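Lipoprotein (PDB 3LHN) is a putative lipoprotein of the NlpE family with a calycin-type beta-barrel, whose precise role is not established and which may bind a lipid-like ligand. Local coordinates at residues P30-G35 and Q46-L51; A53-E58 and F77-N82. All coordinates share one frame; numbering follows the deposited sequence. Where two conformers were deposited one is given.

Contact 1 (P30-G35 and Q46-L51)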
loop_
_atom_site.group_PDB
_atom_site.type_symbol
_atom_site.label_atom_id
_atom_site.label_comp_id
_atom_site.label_asym_id
_atom_site.label_seq_id
_atom_site.Cartn_x
_atom_site.Cartn_y
_atom_site.Cartn_z
ATOM N N PRO A 30 -12.104 23.185 -8.879
ATOM C CA PRO A 30 -12.934 22.072 -9.436
ATOM C C PRO A 30 -12.533 21.861 -10.905
ATOM O O PRO A 30 -12.409 22.801 -11.656
ATOM C CB PRO A 30 -14.375 22.578 -9.260
ATOM C CG PRO A 30 -14.297 23.521 -8.133
ATOM C CD PRO A 30 -12.975 24.259 -8.331
ATOM N N GLY A 31 -12.314 20.622 -11.270
ATOM C CA GLY A 31 -11.884 20.311 -12.606
ATOM C C GLY A 31 -11.118 19.018 -12.683
ATOM O O GLY A 31 -11.109 18.219 -11.737
ATOM N N VAL A 32 -10.517 18.803 -13.845
ATOM C CA VAL A 32 -9.864 17.581 -14.207
ATOM C C VAL A 32 -8.382 17.796 -14.370
ATOM O O VAL A 32 -7.952 18.710 -15.070
ATOM C CB VAL A 32 -10.437 17.059 -15.539
ATOM C CG1 VAL A 32 -9.785 15.730 -15.985
ATOM C CG2 VAL A 32 -11.972 16.900 -15.440
ATOM N N TYR A 33 -7.582 16.976 -13.734
ATOM C CA TYR A 33 -6.121 17.084 -13.723
ATOM C C TYR A 33 -5.504 15.799 -14.175
ATOM O O TYR A 33 -6.002 14.696 -13.797
ATOM C CB TYR A 33 -5.671 17.405 -12.294
ATOM C CG TYR A 33 -6.256 18.683 -11.713
ATOM C CD1 TYR A 33 -7.520 18.675 -11.096
ATOM C CD2 TYR A 33 -5.523 19.867 -11.731
ATOM C CE1 TYR A 33 -8.063 19.821 -10.602
ATOM C CE2 TYR A 33 -6.034 21.025 -11.206
ATOM C CZ TYR A 33 -7.314 20.987 -10.636
ATOM O OH TYR A 33 -7.819 22.156 -10.059
ATOM N N GLU A 34 -4.457 15.889 -14.988
ATOM C CA GLU A 34 -3.870 14.708 -15.590
ATOM C C GLU A 34 -2.360 14.709 -15.502
ATOM O O GLU A 34 -1.706 15.786 -15.548
ATOM C CB GLU A 34 -4.249 14.682 -17.079
ATOM C CG GLU A 34 -5.734 14.531 -17.336
ATOM C CD GLU A 34 -6.126 14.553 -18.808
ATOM O OE1 GLU A 34 -5.354 15.016 -19.652
ATOM O OE2 GLU A 34 -7.256 14.161 -19.110
ATOM N N GLY A 35 -1.782 13.527 -15.379
ATOM C CA GLY A 35 -0.353 13.376 -15.444
ATOM C C GLY A 35 0.011 11.915 -15.465
ATOM O O GLY A 35 -0.868 11.076 -15.488
ATOM N N GLN A 46 -0.797 6.492 -15.500
ATOM C CA GLN A 46 -1.489 7.545 -16.235
ATOM C C GLN A 46 -2.721 7.896 -15.430
ATOM O O GLN A 46 -3.651 7.091 -15.310
ATOM C CB GLN A 46 -1.820 7.051 -17.619
ATOM C CG GLN A 46 -2.568 8.007 -18.499
ATOM C CD GLN A 46 -2.658 7.523 -19.957
ATOM O OE1 GLN A 46 -1.724 6.911 -20.508
ATOM N NE2 GLN A 46 -3.790 7.792 -20.574
ATOM N N THR A 47 -2.747 9.085 -14.889
ATOM C CA THR A 47 -3.702 9.500 -13.873
ATOM C C THR A 47 -4.606 10.621 -14.320
ATOM O O THR A 47 -4.153 11.589 -14.927
ATOM C CB THR A 47 -2.905 9.991 -12.640
ATOM O OG1 THR A 47 -2.098 8.918 -12.163
ATOM C CG2 THR A 47 -3.835 10.518 -11.501
ATOM N N THR A 48 -5.880 10.502 -14.028
ATOM C CA THR A 48 -6.897 11.545 -14.264
ATOM C C THR A 48 -7.662 11.700 -12.965
ATOM O O THR A 48 -8.266 10.743 -12.460
ATOM C CB THR A 48 -7.862 11.150 -15.406
ATOM O OG1 THR A 48 -7.113 10.773 -16.582
ATOM C CG2 THR A 48 -8.808 12.313 -15.725
ATOM N N LEU A 49 -7.556 12.877 -12.350
ATOM C CA LEU A 49 -8.202 13.160 -11.050
ATOM C C LEU A 49 -9.140 14.324 -11.258
ATOM O O LEU A 49 -8.734 15.407 -11.654
ATOM C CB LEU A 49 -7.140 13.459 -10.010
ATOM C CG LEU A 49 -7.635 13.880 -8.642
ATOM C CD1 LEU A 49 -8.663 12.865 -8.040
ATOM C CD2 LEU A 49 -6.428 14.027 -7.693
ATOM N N THR A 50 -10.416 14.063 -10.979
ATOM C CA THR A 50 -11.517 15.020 -11.153
ATOM C C THR A 50 -12.009 15.421 -9.768
ATOM O O THR A 50 -12.440 14.572 -9.003
ATOM C CB THR A 50 -12.660 14.462 -11.987
ATOM O OG1 THR A 50 -12.145 14.064 -13.254
ATOM C CG2 THR A 50 -13.712 15.512 -12.204
ATOM N N LEU A 51 -11.985 16.712 -9.471
ATOM C CA LEU A 51 -12.448 17.274 -8.206
ATOM C C LEU A 51 -13.721 18.065 -8.434
ATOM O O LEU A 51 -13.818 18.856 -9.376
ATOM C CB LEU A 51 -11.419 18.231 -7.594
ATOM C CG LEU A 51 -9.997 17.708 -7.414
ATOM C CD1 LEU A 51 -9.156 18.824 -6.718
ATOM C CD2 LEU A 51 -9.937 16.393 -6.596
#

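Contact 2 (A53-E58 and F77-N82)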
loop_
_atom_site.group_PDB
_atom_site.type_symbol
_atom_site.label_atom_id
_atom_site.label_comp_id
_atom_site.label_asym_id
_atom_site.label_seq_id
_atom_site.Cartn_x
_atom_site.Cartn_y
_atom_site.Cartn_z
ATOM N N ALA A 53 -16.735 20.755 -6.598
ATOM C CA ALA A 53 -16.868 21.801 -5.591
ATOM C C ALA A 53 -17.382 21.262 -4.278
ATOM O O ALA A 53 -17.097 21.843 -3.210
ATOM C CB ALA A 53 -17.814 22.924 -6.107
ATOM N N ASP A 54 -18.165 20.165 -4.305
ATOM C CA ASP A 54 -18.698 19.568 -3.071
ATOM C C ASP A 54 -17.746 18.606 -2.355
ATOM O O ASP A 54 -18.137 17.886 -1.441
ATOM C CB ASP A 54 -20.055 18.926 -3.358
ATOM C CG ASP A 54 -19.949 17.712 -4.223
ATOM O OD1 ASP A 54 -18.837 17.262 -4.553
ATOM O OD2 ASP A 54 -21.037 17.183 -4.592
ATOM N N ASN A 55 -16.504 18.639 -2.789
ATOM C CA ASN A 55 -15.413 17.872 -2.197
ATOM C C ASN A 55 -15.537 16.387 -2.464
ATOM O O ASN A 55 -15.086 15.557 -1.682
ATOM C CB ASN A 55 -15.255 18.164 -0.699
ATOM C CG ASN A 55 -14.778 19.539 -0.423
ATOM O OD1 ASN A 55 -14.311 20.267 -1.292
ATOM N ND2 ASN A 55 -14.842 19.917 0.850
ATOM N N SER A 56 -16.143 16.032 -3.570
ATOM C CA SER A 56 -16.167 14.661 -4.057
ATOM C C SER A 56 -15.149 14.575 -5.188
ATOM O O SER A 56 -14.786 15.579 -5.832
ATOM C CB SER A 56 -17.552 14.220 -4.479
ATOM O OG SER A 56 -18.010 14.903 -5.567
ATOM N N PHE A 57 -14.650 13.371 -5.411
ATOM C CA PHE A 57 -13.678 13.163 -6.466
ATOM C C PHE A 57 -13.890 11.859 -7.189
ATOM O O PHE A 57 -14.467 10.918 -6.652
ATOM C CB PHE A 57 -12.223 13.183 -5.983
ATOM C CG PHE A 57 -11.793 11.935 -5.252
ATOM C CD1 PHE A 57 -12.117 11.750 -3.898
ATOM C CD2 PHE A 57 -11.135 10.930 -5.910
ATOM C CE1 PHE A 57 -11.790 10.626 -3.273
ATOM C CE2 PHE A 57 -10.811 9.745 -5.257
ATOM C CZ PHE A 57 -11.123 9.598 -3.923
ATOM N N GLU A 58 -13.316 11.806 -8.396
ATOM C CA GLU A 58 -13.190 10.560 -9.173
ATOM C C GLU A 58 -11.775 10.448 -9.686
ATOM O O GLU A 58 -11.256 11.425 -10.225
ATOM C CB GLU A 58 -14.198 10.525 -10.323
ATOM C CG GLU A 58 -15.657 10.474 -9.941
ATOM C CD GLU A 58 -16.559 9.982 -11.081
ATOM O OE1 GLU A 58 -16.104 9.935 -12.261
ATOM O OE2 GLU A 58 -17.723 9.579 -10.769
ATOM N N PHE A 77 -13.057 13.949 -0.432
ATOM C CA PHE A 77 -11.774 14.408 0.050
ATOM C C PHE A 77 -11.981 15.535 1.055
ATOM O O PHE A 77 -13.038 16.140 1.141
ATOM C CB PHE A 77 -10.825 14.807 -1.106
ATOM C CG PHE A 77 -11.270 16.013 -1.920
ATOM C CD1 PHE A 77 -10.893 17.302 -1.570
ATOM C CD2 PHE A 77 -12.052 15.874 -3.071
ATOM C CE1 PHE A 77 -11.262 18.376 -2.368
ATOM C CE2 PHE A 77 -12.393 16.962 -3.812
ATOM C CZ PHE A 77 -12.022 18.180 -3.468
ATOM N N ASP A 78 -10.924 15.826 1.803
ATOM C CA ASP A 78 -10.966 16.863 2.809
ATOM C C ASP A 78 -9.765 17.765 2.680
ATOM O O ASP A 78 -8.688 17.354 2.265
ATOM C CB ASP A 78 -11.055 16.262 4.207
ATOM C CG ASP A 78 -12.139 15.180 4.297
ATOM O OD1 ASP A 78 -11.983 14.122 3.676
ATOM O OD2 ASP A 78 -13.112 15.398 5.014
ATOM N N TRP A 79 -9.985 19.015 3.064
ATOM C CA TRP A 79 -8.957 20.028 3.048
ATOM C C TRP A 79 -8.336 20.204 4.411
ATOM O O TRP A 79 -9.013 20.044 5.447
ATOM C CB TRP A 79 -9.562 21.376 2.649
ATOM C CG TRP A 79 -10.126 21.421 1.286
ATOM C CD1 TRP A 79 -11.326 20.935 0.901
ATOM C CD2 TRP A 79 -9.541 22.050 0.163
ATOM N NE1 TRP A 79 -11.526 21.203 -0.391
ATOM C CE2 TRP A 79 -10.444 21.851 -0.902
ATOM C CE3 TRP A 79 -8.315 22.706 -0.071
ATOM C CZ2 TRP A 79 -10.201 22.278 -2.152
ATOM C CZ3 TRP A 79 -8.073 23.184 -1.359
ATOM C CH2 TRP A 79 -9.032 22.949 -2.382
ATOM N N ASP A 80 -7.059 20.553 4.427
ATOM C CA ASP A 80 -6.445 20.948 5.685
ATOM C C ASP A 80 -6.971 22.323 6.177
ATOM O O ASP A 80 -7.676 23.040 5.496
ATOM C CB ASP A 80 -4.926 20.875 5.614
ATOM C CG ASP A 80 -4.288 21.882 4.668
ATOM O OD1 ASP A 80 -4.975 22.553 3.934
ATOM O OD2 ASP A 80 -3.022 21.967 4.657
ATOM N N SER A 81 -6.651 22.651 7.432
ATOM C CA SER A 81 -7.169 23.879 8.017
ATOM C C SER A 81 -6.667 25.113 7.255
ATOM O O SER A 81 -7.340 26.139 7.226
ATOM C CB SER A 81 -6.808 23.978 9.509
ATOM O OG SER A 81 -5.426 23.722 9.710
ATOM N N ASN A 82 -5.505 24.997 6.614
ATOM C CA ASN A 82 -4.962 26.088 5.814
ATOM C C ASN A 82 -5.619 26.220 4.444
ATOM O O ASN A 82 -5.335 27.164 3.721
ATOM C CB ASN A 82 -3.469 25.861 5.609
ATOM C CG ASN A 82 -2.664 26.197 6.846
ATOM O OD1 ASN A 82 -3.140 26.931 7.720
ATOM N ND2 ASN A 82 -1.445 25.696 6.914
HETATM O O HOH W 1 -14.868 17.805 3.043
#

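Contact 1 (P30-G35 and Q46-L51)
Three groups of strand 31-35 converge on the backbone O of L49. Y33 N donates a hydrogen bond to it at 2.8 Å, V32 CA directs its C-H at it, and the Y33 ring meets it edge-on, with CD1 3.5 Å from that oxygen. The two strands form the first hairpin of the antiparallel, calycin-type barrel, and their segment axes run at 162° to each other. Register follows from six backbone bonds in three reciprocal pairs: G31 with L51, Y33 with L49 and G35 with T47. V32-T50 and E34-T48 are the intervening non-hydrogen-bonded pairs, where CA-H...O contacts add to the bonding; E34 CA lies 3.2 Å from T47 O. At G31 phi is 154°, where any CB would collide with the carbonyl O of P30, a conformation suited to glycine.

The faces differ in burial. Y33, L49 and L51 share the one that also meets L101 of strand 100-103, and all three are buried, as is T47 on the same face, its OG1 bonded to I45 O. Y33 and L51 cross at about a right angle, Y33 CE1 being 4.2 Å from L51 CD1, while Y33 OH bonds to W29 O. V32, E34, T48 and T50 occupy the other face and are partly exposed. E34 lies alongside T48, and its carboxylate pairs with K124 in a salt bridge. With V32 CG1 anti to the backbone N (chi1 -179°), both methyls are set against threonines: CG1 meets T48 CG2 at 3.6 Å, and CG2 meets T50 OG1 at 3.6 Å.

Contact 2 (A53-E58 and F77-N82)
N55 serves both F77 and W79, through its backbone and its side chain. Its backbone O accepts from F77 N at 2.9 Å in a nearly straight bond, the N-H...O angle being 166°. Its amide OD1 takes the indole hydrogen of W79 NE1 at 3.1 Å. That acceptor lies in the indole plane, but the donor stands above the amide plane and not on a lone pair, with the two planes 47° apart. The other end of the amide is also used: ND2 donates to a water at 3.0 Å, and the same water donates to F77 O, so a water-mediated link joins the same two residues a second time. N55 CG is anti to its carbonyl carbon (chi1 -68°), which carries the amide across to W79. Replacing N55 by an alanine is likely to leave W79 NE1 without its acceptor and the water without its amide donor, removing one restraint on the indole's rotation.

Around these bonds the F77 ring is packed on different sides. N55 CA lies over one face in a CH-pi contact, 3.9 Å from the ring centroid, and S56 O approaches the edge at 3.4 Å from F77 CE2. F57 CB touches F77 CD2 at 4.0 Å. Where strand 56-64 starts, D54 OD1 accepts from S56 OG through its syn lone pair at 2.7 Å and weakly from S56 N, the latter as in an Asx turn. W79 also packs edge-to-face with W29, which N55 and F77 touch as well. Backbone pairing beside an aromatic cluster thus holds together the open end of the antiparallel hairpin of strands 56-64 and 69-79, away from its turn, in the calycin-type barrel.

How the contacts relate
Both contacts join neighbouring strands of one barrel, and strands 44-51 and 56-64, adjacent in it, connect them: T50 N lies 2.9 Å from E58 O, a probable hydrogen bond, and L51 CD2 packs 3.8 Å from F77 CE2. Contact 1 is the more regular, nearer the centre of the chain (about 7 Å from centre to centre, against about 11 Å), and relies on repeated backbone bonds with a mainly apolar inner face of Y33, L49 and L51. Contact 2 sits where strands begin and end; there one backbone bond is supplemented by a side-chain amide, an indole and a water. Each has buried and partly exposed residues, so neither is purely core or surface.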